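Local coordinates for protein beta-lactamase (Serratia marcescens, PDB 5GS8) that probably hydrolyses the amide bond of beta-lactam antibiotics, as a class A serine beta-lactamase, to give substituted beta-amino acids, at residues I193-G198 and V212-G217; V248-S253 and K262-I267. All blocks are in the same frame, centred on the assembly; numbering follows the deposited sequence.

Contact 1: I193-G198 and V212-G217; sequences IETTTG and VAHKTG. With NA (sodium ion), chain L; NA (sodium ion), chain Q; NA (sodium ion), chain H; SO4 (sulfate ion), chain C.
Thr-195 lays its methyl CG2 over one face of the His-214 imidazole, a CH-pi contact 3.8 Å from the ring centroid, while a sodium ion (chain H) sits above the opposite face. At the ring edge NE2 binds a second sodium ion (chain L) in the plane at 2.8 Å, and Thr-197 O, which binds the same ion, approaches CE1 close to that plane. A third sodium ion (chain Q), bound by Ile-193 O and Thr-195 O, also lies in the ring plane, 3.2 Å from NE2. ND1 is hydrogen-bonded to Asp-232 of strand 227-237, so both ring nitrogens are engaged and the rotation of the imidazole is fixed. His-214 comes just before Lys-215 to Gly-217, whose sequence fits the KTG motif of serine beta-lactamases, on strand 212-218, one edge of the five-stranded sheet. The loop leaving helix 182-193 runs along this strand. At its start Ile-193 packs CG1 on the methyl of Ala-213. With CG2 anti to its backbone N, Thr-195 has OG1 left beside that nitrogen, 2.8 Å from His-214 O; Met-192 O is a rival acceptor for the proton. Further along, Thr-197 OG1 and Thr-216 OG1 lie 2.6 Å apart in a hydroxyl-hydroxyl hydrogen bond. Lys-215 NZ bonds to Ser-111 and to a water shared with Thr-197 OG1. A sulfate, probably from the crystallisation liquor, is also held by Ser-47, Ser-111 and Ser-218, and Thr-216 OG1 donates to its O3 at 2.5 Å.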
ATOM      1  N   ILE A 193      -2.176 -20.406  -7.624  1.00  7.90           N
ATOM      2  CA  ILE A 193      -1.241 -21.190  -6.835  1.00  8.76           C
ATOM      3  C   ILE A 193       0.034 -20.391  -6.502  1.00  8.40           C
ATOM      4  O   ILE A 193       0.630 -20.524  -5.428  1.00  8.87           O
ATOM      5  CB  ILE A 193      -0.882 -22.516  -7.551  1.00 10.06           C
ATOM      6  CG1 ILE A 193      -2.134 -23.345  -7.816  1.00  9.50           C
ATOM      7  CG2 ILE A 193       0.195 -23.249  -6.765  1.00 10.66           C
ATOM      8  CD1 ILE A 193      -1.916 -24.539  -8.737  1.00  9.34           C
ATOM      9  N   GLU A 194       0.430 -19.496  -7.407  1.00  8.79           N
ATOM     10  CA  GLU A 194       1.618 -18.673  -7.254  1.00  8.93           C
ATOM     11  C   GLU A 194       1.387 -17.530  -6.252  1.00  8.40           C
ATOM     12  O   GLU A 194       2.332 -16.793  -5.949  1.00  9.70           O
ATOM     13  CB  GLU A 194       1.972 -18.104  -8.627  1.00 10.57           C
ATOM     14  CG  GLU A 194       2.620 -19.148  -9.539  1.00 11.99           C
ATOM     15  CD  GLU A 194       2.768 -18.745 -11.011  1.00 17.84           C
ATOM     16  OE1 GLU A 194       2.310 -17.668 -11.428  1.00 17.78           O
ATOM     17  OE2 GLU A 194       3.413 -19.538 -11.767  1.00 21.45           O
ATOM     18  N   THR A 195       0.154 -17.333  -5.796  1.00  7.63           N
ATOM     19  CA  THR A 195      -0.090 -16.277  -4.814  1.00  7.24           C
ATOM     20  C   THR A 195       0.903 -16.292  -3.661  1.00  6.92           C
ATOM     21  O   THR A 195       1.159 -17.367  -3.065  1.00  8.50           O
ATOM     22  CB  THR A 195      -1.539 -16.414  -4.285  1.00  6.91           C
ATOM     23  OG1 THR A 195      -2.435 -16.144  -5.367  1.00  7.61           O
ATOM     24  CG2 THR A 195      -1.811 -15.499  -3.101  1.00  7.32           C
ATOM     25  N   THR A 196       1.411 -15.120  -3.316  1.00  7.45           N
ATOM     26  CA  THR A 196       2.354 -15.006  -2.212  1.00  7.89           C
ATOM     27  C   THR A 196       1.789 -14.347  -0.966  1.00  8.38           C
ATOM     28  O   THR A 196       2.408 -14.417   0.106  1.00  8.93           O
ATOM     29  CB  THR A 196       3.607 -14.226  -2.596  1.00 10.63           C
ATOM     30  OG1 THR A 196       3.254 -12.933  -3.046  1.00 11.22           O
ATOM     31  CG2 THR A 196       4.305 -14.917  -3.748  1.00 10.76           C
ATOM     32  N   THR A 197       0.645 -13.690  -1.083  1.00  7.27           N
ATOM     33  CA  THR A 197       0.008 -13.096   0.071  1.00  8.78           C
ATOM     34  C   THR A 197      -0.659 -14.170   0.917  1.00  8.70           C
ATOM     35  O   THR A 197      -0.836 -15.327   0.504  1.00  9.03           O
ATOM     36  CB  THR A 197      -1.013 -12.031  -0.341  1.00  7.71           C
ATOM     37  OG1 THR A 197      -2.081 -12.668  -1.080  1.00  7.90           O
ATOM     38  CG2 THR A 197      -0.361 -10.967  -1.212  1.00  8.47           C
ATOM     39  N   GLY A 198      -0.932 -13.808   2.155  1.00 10.02           N
ATOM     40  CA  GLY A 198      -1.632 -14.678   3.083  1.00 11.34           C
ATOM     41  C   GLY A 198      -1.067 -16.043   3.305  1.00 10.63           C
ATOM     42  O   GLY A 198      -1.799 -16.995   3.478  1.00 10.03           O
ATOM     43  N   VAL A 212      -2.424 -24.875  -2.747  1.00  9.55           N
ATOM     44  CA  VAL A 212      -3.529 -23.982  -2.362  1.00  9.75           C
ATOM     45  C   VAL A 212      -3.578 -22.837  -3.370  1.00  9.21           C
ATOM     46  O   VAL A 212      -2.661 -22.033  -3.462  1.00 10.42           O
ATOM     47  CB  VAL A 212      -3.327 -23.430  -0.955  1.00  9.70           C
ATOM     48  CG1 VAL A 212      -4.493 -22.500  -0.595  1.00  9.78           C
ATOM     49  CG2 VAL A 212      -3.179 -24.585   0.051  1.00 10.67           C
ATOM     50  N   ALA A 213      -4.578 -22.910  -4.237  1.00  7.33           N
ATOM     51  CA  ALA A 213      -4.803 -21.886  -5.270  1.00  7.80           C
ATOM     52  C   ALA A 213      -5.751 -20.875  -4.656  1.00  7.33           C
ATOM     53  O   ALA A 213      -6.899 -21.199  -4.390  1.00  7.97           O
ATOM     54  CB  ALA A 213      -5.461 -22.530  -6.490  1.00  9.01           C
ATOM     55  N   HIS A 214      -5.247 -19.696  -4.317  1.00  7.12           N
ATOM     56  CA  HIS A 214      -6.051 -18.811  -3.486  1.00  7.14           C
ATOM     57  C   HIS A 214      -5.865 -17.347  -3.749  1.00  7.73           C
ATOM     58  O   HIS A 214      -4.934 -16.919  -4.410  1.00  8.22           O
ATOM     59  CB  HIS A 214      -5.805 -19.113  -2.004  1.00  7.14           C
ATOM     60  CG  HIS A 214      -4.470 -18.663  -1.484  1.00  7.95           C
ATOM     61  ND1 HIS A 214      -4.332 -17.631  -0.588  1.00  8.31           N
ATOM     62  CD2 HIS A 214      -3.211 -19.080  -1.768  1.00  6.81           C
ATOM     63  CE1 HIS A 214      -3.054 -17.430  -0.328  1.00  8.44           C
ATOM     64  NE2 HIS A 214      -2.345 -18.286  -1.054  1.00  8.22           N
ATOM     65  N   LYS A 215      -6.780 -16.579  -3.171  1.00  6.33           N
ATOM     66  CA  LYS A 215      -6.762 -15.112  -3.209  1.00  7.04           C
ATOM     67  C   LYS A 215      -7.189 -14.526  -1.878  1.00  7.25           C
ATOM     68  O   LYS A 215      -8.249 -14.849  -1.374  1.00  7.81           O
ATOM     69  CB  LYS A 215      -7.678 -14.585  -4.311  1.00  7.60           C
ATOM     70  CG  LYS A 215      -7.687 -13.078  -4.453  1.00  7.22           C
ATOM     71  CD  LYS A 215      -6.435 -12.559  -5.147  1.00  7.70           C
ATOM     72  CE  LYS A 215      -6.101 -11.121  -4.791  1.00  6.97           C
ATOM     73  NZ  LYS A 215      -5.608 -10.981  -3.397  1.00  7.02           N
ATOM     74  N   THR A 216      -6.326 -13.692  -1.309  1.00  7.12           N
ATOM     75  CA  THR A 216      -6.590 -13.064  -0.031  1.00  6.70           C
ATOM     76  C   THR A 216      -7.445 -11.802  -0.192  1.00  7.51           C
ATOM     77  O   THR A 216      -7.567 -11.230  -1.283  1.00  7.29           O
ATOM     78  CB  THR A 216      -5.229 -12.692   0.631  1.00  6.90           C
ATOM     79  OG1 THR A 216      -4.481 -11.906  -0.282  1.00  7.93           O
ATOM     80  CG2 THR A 216      -4.491 -13.921   0.946  1.00  7.95           C
ATOM     81  N   GLY A 217      -7.920 -11.274   0.925  1.00  6.62           N
ATOM     82  CA  GLY A 217      -8.437  -9.906   0.978  1.00  6.97           C
ATOM     83  C   GLY A 217      -8.246  -9.367   2.393  1.00  6.54           C
ATOM     84  O   GLY A 217      -8.467 -10.115   3.369  1.00  7.40           O
TER
HETATM   85 NA    NA L 311       0.277 -17.794  -0.115  1.00 19.52          NA
HETATM   86 NA    NA Q 316      -0.210 -19.906  -2.740  1.00 20.01          NA
HETATM   87 NA    NA H 307      -3.256 -19.097   2.342  1.00 16.23          NA
HETATM   88  S   SO4 C 302      -4.908  -8.166   0.292  1.00 14.91           S
HETATM   89  O1  SO4 C 302      -6.181  -7.302   0.410  1.00 15.64           O
HETATM   90  O2  SO4 C 302      -4.013  -7.373  -0.597  1.00 15.67           O
HETATM   91  O3  SO4 C 302      -5.236  -9.489  -0.284  1.00 13.01           O
HETATM   92  O4  SO4 C 302      -4.215  -8.391   1.496  1.00 14.44           O
HETATM   93  O   HOH W   1      -3.507 -12.668  -3.389  1.00 10.19           O
HETATM   94  O   HOH W   2       2.998 -18.700  -0.194  1.00 21.14           O

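Contact 2: V248-S253 and K262-I267. With NA (sodium ion), chain S; NA (sodium ion), chain K.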
ATOM      1  N   VAL A 248     -13.179 -18.268   3.633  1.00  7.47           N
ATOM      2  CA  VAL A 248     -13.333 -17.787   4.988  1.00  8.33           C
ATOM      3  C   VAL A 248     -13.236 -16.263   5.024  1.00  7.44           C
ATOM      4  O   VAL A 248     -12.279 -15.668   4.503  1.00  8.52           O
ATOM      5  CB  VAL A 248     -12.339 -18.417   5.963  1.00  8.22           C
ATOM      6  CG1 VAL A 248     -12.590 -17.913   7.371  1.00  8.29           C
ATOM      7  CG2 VAL A 248     -12.361 -19.939   5.879  1.00  8.48           C
ATOM      8  N   TYR A 249     -14.243 -15.630   5.640  1.00  7.12           N
ATOM      9  CA  TYR A 249     -14.318 -14.185   5.786  1.00  8.30           C
ATOM     10  C   TYR A 249     -14.360 -13.842   7.251  1.00  8.28           C
ATOM     11  O   TYR A 249     -15.331 -14.133   7.933  1.00  8.50           O
ATOM     12  CB  TYR A 249     -15.584 -13.655   5.101  1.00  9.05           C
ATOM     13  CG  TYR A 249     -15.616 -13.953   3.647  1.00  7.52           C
ATOM     14  CD1 TYR A 249     -16.133 -15.162   3.152  1.00  7.82           C
ATOM     15  CD2 TYR A 249     -15.148 -13.018   2.721  1.00  7.08           C
ATOM     16  CE1 TYR A 249     -16.127 -15.431   1.800  1.00  7.52           C
ATOM     17  CE2 TYR A 249     -15.082 -13.338   1.355  1.00  7.44           C
ATOM     18  CZ  TYR A 249     -15.561 -14.532   0.919  1.00  7.56           C
ATOM     19  OH  TYR A 249     -15.526 -14.783  -0.431  1.00  8.76           O
ATOM     20  N   VAL A 250     -13.279 -13.333   7.787  1.00  7.90           N
ATOM     21  CA  VAL A 250     -13.274 -12.837   9.165  1.00  8.57           C
ATOM     22  C   VAL A 250     -13.617 -11.369   9.132  1.00  8.97           C
ATOM     23  O   VAL A 250     -12.768 -10.537   8.719  1.00  8.63           O
ATOM     24  CB  VAL A 250     -11.912 -13.054   9.822  1.00  8.09           C
ATOM     25  CG1 VAL A 250     -11.944 -12.574  11.272  1.00  8.53           C
ATOM     26  CG2 VAL A 250     -11.510 -14.519   9.789  1.00  8.37           C
ATOM     27  N   SER A 251     -14.872 -11.039   9.448  1.00  8.87           N
ATOM     28  CA  SER A 251     -15.362  -9.658   9.287  1.00  9.37           C
ATOM     29  C   SER A 251     -15.588  -8.929  10.601  1.00  9.34           C
ATOM     30  O   SER A 251     -15.775  -9.540  11.658  1.00  9.04           O
ATOM     31  CB  SER A 251     -16.611  -9.573   8.412  1.00  9.79           C
ATOM     32  OG  SER A 251     -17.752 -10.018   9.152  1.00 11.49           O
ATOM     33  N   ASP A 252     -15.518  -7.612  10.515  1.00 10.20           N
ATOM     34  CA  ASP A 252     -15.842  -6.727  11.621  1.00 10.40           C
ATOM     35  C   ASP A 252     -15.217  -7.184  12.932  1.00 10.28           C
ATOM     36  O   ASP A 252     -15.897  -7.427  13.985  1.00 11.66           O
ATOM     37  CB  ASP A 252     -17.341  -6.536  11.692  1.00 13.43           C
ATOM     38  CG  ASP A 252     -17.882  -5.819  10.479  1.00 16.28           C
ATOM     39  OD1 ASP A 252     -17.083  -5.180   9.754  1.00 15.28           O
ATOM     40  OD2 ASP A 252     -19.131  -5.767  10.353  1.00 22.68           O
ATOM     41  N   SER A 253     -13.897  -7.387  12.865  1.00  8.34           N
ATOM     42  CA  SER A 253     -13.195  -7.996  13.948  1.00  9.43           C
ATOM     43  C   SER A 253     -12.562  -6.987  14.895  1.00  9.39           C
ATOM     44  O   SER A 253     -11.823  -6.065  14.458  1.00  8.93           O
ATOM     45  CB  SER A 253     -12.091  -8.926  13.437  1.00  9.00           C
ATOM     46  OG  SER A 253     -11.421  -9.560  14.478  1.00  9.05           O
ATOM     47  N   LYS A 262      -5.144 -16.547  12.104  1.00  8.75           N
ATOM     48  CA  LYS A 262      -5.238 -17.858  12.727  1.00 10.29           C
ATOM     49  C   LYS A 262      -6.630 -18.460  12.656  1.00  9.61           C
ATOM     50  O   LYS A 262      -6.767 -19.672  12.470  1.00  9.41           O
ATOM     51  CB  LYS A 262      -4.782 -17.760  14.189  1.00 13.05           C
ATOM     52  CG  LYS A 262      -4.872 -19.084  14.931  1.00 16.96           C
ATOM     53  CD  LYS A 262      -3.677 -19.915  14.645  1.00 24.43           C
ATOM     54  CE  LYS A 262      -2.523 -19.548  15.559  1.00 32.81           C
ATOM     55  NZ  LYS A 262      -1.267 -20.127  14.998  1.00 32.39           N
ATOM     56  N   ILE A 263      -7.669 -17.625  12.723  1.00  8.96           N
ATOM     57  CA  ILE A 263      -9.008 -18.146  12.584  1.00  8.65           C
ATOM     58  C   ILE A 263      -9.136 -18.843  11.229  1.00  9.35           C
ATOM     59  O   ILE A 263      -9.664 -19.964  11.132  1.00  8.66           O
ATOM     60  CB  ILE A 263     -10.051 -17.040  12.697  1.00  9.32           C
ATOM     61  CG1 ILE A 263     -10.169 -16.590  14.153  1.00 10.71           C
ATOM     62  CG2 ILE A 263     -11.393 -17.502  12.186  1.00  9.49           C
ATOM     63  CD1 ILE A 263     -10.900 -15.287  14.354  1.00  9.93           C
ATOM     64  N   ILE A 264      -8.608 -18.202  10.188  1.00  7.91           N
ATOM     65  CA  ILE A 264      -8.681 -18.820   8.851  1.00  8.09           C
ATOM     66  C   ILE A 264      -7.892 -20.131   8.808  1.00  8.42           C
ATOM     67  O   ILE A 264      -8.380 -21.160   8.331  1.00  9.61           O
ATOM     68  CB  ILE A 264      -8.193 -17.853   7.747  1.00  8.36           C
ATOM     69  CG1 ILE A 264      -9.028 -16.555   7.782  1.00  8.86           C
ATOM     70  CG2 ILE A 264      -8.222 -18.507   6.342  1.00  8.65           C
ATOM     71  CD1 ILE A 264      -8.434 -15.467   6.917  1.00  8.67           C
ATOM     72  N   ALA A 265      -6.676 -20.081   9.305  1.00  8.34           N
ATOM     73  CA  ALA A 265      -5.790 -21.214   9.252  1.00  8.48           C
ATOM     74  C   ALA A 265      -6.379 -22.396  10.002  1.00  8.96           C
ATOM     75  O   ALA A 265      -6.280 -23.534   9.557  1.00  9.70           O
ATOM     76  CB  ALA A 265      -4.439 -20.817   9.879  1.00  8.90           C
ATOM     77  N   GLU A 266      -6.890 -22.141  11.195  1.00  9.26           N
ATOM     78  CA  GLU A 266      -7.419 -23.226  12.049  1.00 10.62           C
ATOM     79  C   GLU A 266      -8.664 -23.838  11.452  1.00  9.59           C
ATOM     80  O   GLU A 266      -8.840 -25.058  11.470  1.00  9.87           O
ATOM     81  CB  GLU A 266      -7.694 -22.704  13.455  1.00 11.59           C
ATOM     82  CG  GLU A 266      -6.423 -22.360  14.217  1.00 13.99           C
ATOM     83  CD  GLU A 266      -5.737 -23.544  14.836  1.00 20.73           C
ATOM     84  OE1 GLU A 266      -6.030 -24.708  14.454  1.00 22.41           O
ATOM     85  OE2 GLU A 266      -4.808 -23.299  15.645  1.00 22.32           O
ATOM     86  N   ILE A 267      -9.569 -23.012  10.964  1.00  9.07           N
ATOM     87  CA  ILE A 267     -10.772 -23.512  10.301  1.00  9.05           C
ATOM     88  C   ILE A 267     -10.404 -24.384   9.104  1.00  9.58           C
ATOM     89  O   ILE A 267     -10.949 -25.483   8.928  1.00  9.29           O
ATOM     90  CB  ILE A 267     -11.745 -22.386   9.938  1.00  9.03           C
ATOM     91  CG1 ILE A 267     -12.345 -21.786  11.203  1.00  9.88           C
ATOM     92  CG2 ILE A 267     -12.841 -22.902   9.004  1.00  9.80           C
ATOM     93  CD1 ILE A 267     -13.173 -20.534  11.056  1.00 11.79           C
TER
HETATM   94 NA    NA S 318     -16.140  -6.941  16.767  1.00 28.33          NA
HETATM   95 NA    NA K 310      -8.975  -5.269  14.843  1.00 23.61          NA
HETATM   96  O   HOH W   3      -6.559  -4.175  15.819  1.00 37.22           O
HETATM   97  O   HOH W   4     -17.420  -9.194  18.137  1.00 24.53           O
HETATM   98  O   HOH W   5     -18.165  -5.200  16.934  1.00 36.88           O
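Val-248 and Ile-264 lie side by side, pointing opposite ways, whereas Val-250 lies at a slant to both Ile-263 and Ile-264. The two valines point from the strand toward the helix; Val-248 meets it with both methyls, Val-250 with CG2. In Val-248, CG1 stands anti to the backbone N (chi1 -178°) and meets Ile-264 CG1 at 3.8 Å; its other methyl, CG2, faces Ile-267 CG2 more loosely at 4.3 Å. Val-250 has the same torsion but makes its contacts with CG2, which lies 3.8 Å from Ile-263 CG2 and equally close to Ile-264 CG1. Ile-264 CG1 thus touches a methyl of each valine. This is helix-on-sheet packing of the alpha/beta domain of the class A fold: C-terminal helix 257-276 lies against strand 243-253 of the antiparallel sheet. The axes of the two short segments approach to 8.8 Å and run nearly antiparallel, at 150°. No hydrogen bond crosses between them, and the joining surface is made of aliphatic branches. Helix 4-15 packs alongside, with Tyr-14 on Ile-263 and Ile-11 on Ile-267, and Val-22 of strand 21-28 borders Val-248. Tyr-249 points away from the helix, and its OH is hydrogen-bonded to Thr-167. Beyond the valines the strand turns a corner at Asp-252, which forms a G1 beta bulge with Ser-253 opposite Thr-227; Asp-252 O binds a sodium ion (chain S) at 2.8 Å.

Both segments of contact 1 precede those of contact 2 in the sequence. Their centres are 15 Å apart and their nearest atoms about 6 Å, without touching. Both use the five-stranded antiparallel sheet: contact 1 its edge strand 212-218, contact 2 strand 243-253, with strand 227-237 hydrogen-bonded between them. Asp-232 of that middle strand bridges them, bonded to the His-214 side chain in contact 1 and, through its backbone, to Val-248, while Ile-264 touches it from the helix. One strand thus ties the sulfate-bearing pocket, probably the active site, to the packing of the C-terminal helix on the sheet.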